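Local coordinates for BH2851 (Bacillus halodurans, PDB 2GFG), which is of unknown function but, as a CYTH-domain protein, possibly an adenylate cyclase, probably acts on nucleotide or other phosphate-containing substrates, at residues Ser52-Ile57 / Asn181-Phe186. Sequence-based numbering, arbitrary orientation.
Sequences SSALRI and NKIQRF. With EDO (1,2-ethanediol), chain H.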
ATOM      1  N   SER A  52      -8.386 -10.297   6.647  1.00 45.46           N
ATOM      2  CA  SER A  52      -8.173  -9.590   5.368  1.00 44.27           C
ATOM      3  C   SER A  52      -7.779  -8.111   5.561  1.00 44.64           C
ATOM      4  O   SER A  52      -8.112  -7.244   4.732  1.00 42.59           O
ATOM      5  CB  SER A  52      -9.413  -9.720   4.480  1.00 44.28           C
ATOM      6  OG  SER A  52      -9.718 -11.091   4.244  1.00 43.05           O
ATOM      7  N   SER A  53      -7.005  -7.852   6.615  1.00 44.76           N
ATOM      8  CA  SER A  53      -6.595  -6.498   6.964  1.00 44.27           C
ATOM      9  C   SER A  53      -5.091  -6.359   6.947  1.00 44.11           C
ATOM     10  O   SER A  53      -4.353  -7.366   6.995  1.00 44.19           O
ATOM     11  CB  SER A  53      -7.131  -6.124   8.341  1.00 44.38           C
ATOM     12  OG  SER A  53      -8.546  -6.058   8.329  1.00 42.45           O
ATOM     13  N   ALA A  54      -4.633  -5.106   6.884  1.00 42.98           N
ATOM     14  CA  ALA A  54      -3.215  -4.790   6.854  1.00 42.83           C
ATOM     15  C   ALA A  54      -2.941  -3.525   7.660  1.00 42.67           C
ATOM     16  O   ALA A  54      -3.645  -2.501   7.499  1.00 42.86           O
ATOM     17  CB  ALA A  54      -2.739  -4.615   5.415  1.00 42.68           C
ATOM     18  N   LEU A  55      -1.914  -3.592   8.514  1.00 40.17           N
ATOM     19  CA  LEU A  55      -1.524  -2.484   9.375  1.00 40.91           C
ATOM     20  C   LEU A  55      -0.086  -2.099   9.065  1.00 41.32           C
ATOM     21  O   LEU A  55       0.808  -2.953   9.080  1.00 42.07           O
ATOM     22  CB  LEU A  55      -1.649  -2.896  10.844  1.00 40.50           C
ATOM     23  CG  LEU A  55      -1.429  -1.826  11.921  1.00 42.29           C
ATOM     24  CD1 LEU A  55      -2.530  -0.823  11.918  1.00 42.77           C
ATOM     25  CD2 LEU A  55      -1.323  -2.482  13.296  1.00 42.09           C
ATOM     26  N   ARG A  56       0.135  -0.820   8.775  1.00 41.91           N
ATOM     27  CA  ARG A  56       1.485  -0.308   8.511  1.00 43.40           C
ATOM     28  C   ARG A  56       1.698   1.064   9.109  1.00 43.61           C
ATOM     29  O   ARG A  56       0.735   1.770   9.446  1.00 42.69           O
ATOM     30  CB  ARG A  56       1.751  -0.232   6.994  1.00 43.15           C
ATOM     31  CG  ARG A  56       0.846   0.773   6.244  1.00 43.66           C
ATOM     32  CD  ARG A  56       1.371   1.110   4.862  1.00 45.90           C
ATOM     33  NE  ARG A  56       0.611   2.232   4.269  1.00 47.25           N
ATOM     34  CZ  ARG A  56      -0.223   2.150   3.213  1.00 47.93           C
ATOM     35  NH1 ARG A  56      -0.330   1.026   2.491  1.00 48.54           N
ATOM     36  NH2 ARG A  56      -0.880   3.240   2.816  1.00 46.79           N
ATOM     37  N   ILE A  57       2.968   1.412   9.287  1.00 42.93           N
ATOM     38  CA  ILE A  57       3.384   2.796   9.484  1.00 43.71           C
ATOM     39  C   ILE A  57       4.216   3.203   8.257  1.00 43.05           C
ATOM     40  O   ILE A  57       5.215   2.563   7.952  1.00 43.31           O
ATOM     41  CB  ILE A  57       4.221   2.974  10.774  1.00 43.28           C
ATOM     42  CG1 ILE A  57       3.334   2.784  12.006  1.00 40.97           C
ATOM     43  CG2 ILE A  57       4.889   4.370  10.802  1.00 45.08           C
ATOM     44  CD1 ILE A  57       4.100   2.718  13.325  1.00 43.56           C
ATOM     45  N   ASN A 181      -1.300  -7.911  -2.760  1.00 52.98           N
ATOM     46  CA  ASN A 181      -0.828  -6.628  -2.207  1.00 52.58           C
ATOM     47  C   ASN A 181       0.655  -6.660  -1.796  1.00 49.65           C
ATOM     48  O   ASN A 181       1.190  -7.711  -1.493  1.00 49.12           O
ATOM     49  CB  ASN A 181      -1.704  -6.214  -1.008  1.00 55.03           C
ATOM     50  CG  ASN A 181      -3.118  -5.760  -1.433  1.00 59.50           C
ATOM     51  OD1 ASN A 181      -3.297  -5.129  -2.483  1.00 63.96           O
ATOM     52  ND2 ASN A 181      -4.110  -6.055  -0.600  1.00 64.99           N
ATOM     53  N   LYS A 182       1.307  -5.482  -1.813  1.00 48.19           N
ATOM     54  CA  LYS A 182       2.741  -5.356  -1.434  1.00 47.19           C
ATOM     55  C   LYS A 182       3.040  -6.077  -0.136  1.00 47.24           C
ATOM     56  O   LYS A 182       4.001  -6.836  -0.046  1.00 46.11           O
ATOM     57  CB  LYS A 182       3.132  -3.888  -1.287  1.00 46.74           C
ATOM     58  CG  LYS A 182       3.386  -3.183  -2.585  1.00 45.60           C
ATOM     59  CD  LYS A 182       3.530  -1.694  -2.374  1.00 47.38           C
ATOM     60  CE  LYS A 182       3.777  -0.958  -3.678  1.00 48.05           C
ATOM     61  NZ  LYS A 182       2.679  -1.137  -4.642  1.00 45.39           N
ATOM     62  N   ILE A 183       2.213  -5.814   0.875  1.00 48.19           N
ATOM     63  CA  ILE A 183       2.361  -6.434   2.191  1.00 49.09           C
ATOM     64  C   ILE A 183       2.230  -7.972   2.122  1.00 49.46           C
ATOM     65  O   ILE A 183       2.900  -8.694   2.864  1.00 50.40           O
ATOM     66  CB  ILE A 183       1.335  -5.830   3.221  1.00 49.87           C
ATOM     67  CG1 ILE A 183       1.650  -6.301   4.630  1.00 50.92           C
ATOM     68  CG2 ILE A 183      -0.129  -6.171   2.836  1.00 52.84           C
ATOM     69  CD1 ILE A 183       0.900  -5.549   5.696  1.00 52.39           C
ATOM     70  N   GLN A 184       1.382  -8.457   1.214  1.00 48.98           N
ATOM     71  CA  GLN A 184       1.205  -9.905   1.015  1.00 48.53           C
ATOM     72  C   GLN A 184       2.384 -10.480   0.225  1.00 47.10           C
ATOM     73  O   GLN A 184       2.886 -11.564   0.548  1.00 43.35           O
ATOM     74  CB  GLN A 184      -0.111 -10.194   0.299  1.00 49.56           C
ATOM     75  CG  GLN A 184      -1.354  -9.671   1.036  1.00 52.23           C
ATOM     76  CD  GLN A 184      -1.714 -10.500   2.237  1.00 57.06           C
ATOM     77  N   ARG A 185       2.850  -9.728  -0.792  1.00 47.50           N
ATOM     78  CA  ARG A 185       4.080 -10.090  -1.526  1.00 48.31           C
ATOM     79  C   ARG A 185       5.283 -10.065  -0.586  1.00 49.81           C
ATOM     80  O   ARG A 185       6.235 -10.815  -0.773  1.00 49.34           O
ATOM     81  CB  ARG A 185       4.329  -9.142  -2.712  1.00 48.51           C
ATOM     82  CG  ARG A 185       3.255  -9.189  -3.798  1.00 47.11           C
ATOM     83  CD  ARG A 185       3.769  -8.671  -5.143  1.00 46.90           C
ATOM     84  NE  ARG A 185       4.443  -7.363  -5.050  1.00 46.31           N
ATOM     85  CZ  ARG A 185       3.830  -6.165  -5.124  1.00 46.66           C
ATOM     86  NH1 ARG A 185       2.503  -6.071  -5.182  1.00 48.94           N
ATOM     87  NH2 ARG A 185       4.559  -5.058  -5.083  1.00 47.89           N
ATOM     88  N   PHE A 186       5.231  -9.182   0.430  1.00 51.40           N
ATOM     89  CA  PHE A 186       6.284  -9.108   1.445  1.00 52.77           C
ATOM     90  C   PHE A 186       6.369 -10.392   2.271  1.00 53.99           C
ATOM     91  O   PHE A 186       7.390 -11.056   2.261  1.00 53.58           O
ATOM     92  CB  PHE A 186       6.081  -7.896   2.393  1.00 52.97           C
ATOM     93  CG  PHE A 186       7.127  -7.798   3.475  1.00 52.83           C
ATOM     94  CD1 PHE A 186       6.974  -8.484   4.684  1.00 51.09           C
ATOM     95  CD2 PHE A 186       8.316  -7.098   3.248  1.00 53.34           C
ATOM     96  CE1 PHE A 186       7.972  -8.450   5.652  1.00 52.46           C
ATOM     97  CE2 PHE A 186       9.313  -7.058   4.213  1.00 52.05           C
ATOM     98  CZ  PHE A 186       9.142  -7.731   5.416  1.00 52.67           C
TER
HETATM   99  C1  EDO H 503      -0.468  -2.529  -3.648  1.00 55.40           C
HETATM  100  O1  EDO H 503      -0.233  -3.810  -4.237  1.00 51.07           O
HETATM  101  C2  EDO H 503      -1.046  -2.676  -2.241  1.00 56.30           C
HETATM  102  O2  EDO H 503      -0.194  -2.086  -1.241  1.00 58.25           O
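Ala54, at the start of strand 54-60, faces Ile183 in the first turn of helix 182-190, with 7.5 Å between their CA atoms. The meeting is small and almost entirely apolar: the two segments bury about 103 Å² together, most of it on this pair. Both CB atoms point across the gap, and Ile183 extends its longer branch, CG1 anti to the backbone N (chi1 -170°) and CD1 continuing the extended chain, until CD1 rests 3.8 Å from Ala54 CB. The shorter branch touches the same methyl, with Ile183 CG2 at 4.0 Å from Ala54 CB, so both methyl ends of the isoleucine meet the alanine methyl from the same side. Farther along the strand, Ile183 CD1 lies 4.3 Å from Leu55 O, the carbonyl oxygen of a residue whose own side chain sets off away from the helix.

The polar side of the helix start holds an ethanediol, probably a remnant of the crystallisation medium. Lys182 N gives its O1 a weak, bent hydrogen bond (3.3 Å, N-H...O 136°). Glu150 binds the same diol and joins Asp139 and Glu152 in salt bridges to Lys182 NZ, while Arg185 pairs with Asp148 and Glu150. A face of the Arg185 guanidinium lies over Lys182 CA, which sits off-centre and 3.7 Å from its plane.

Within the closed antiparallel barrel of the CYTH fold, strand 54-60 runs between strands 63-71 and 34-42, Ala54 pairing with Lys69 and Leu55 with Phe41. Helix 182-190 packs against this wall through Ile183 and Phe186, which both meet Tyr40 of strand 34-42, the phenylalanine edge-to-face, while Gln184 touches Lys49 of helix 47-50.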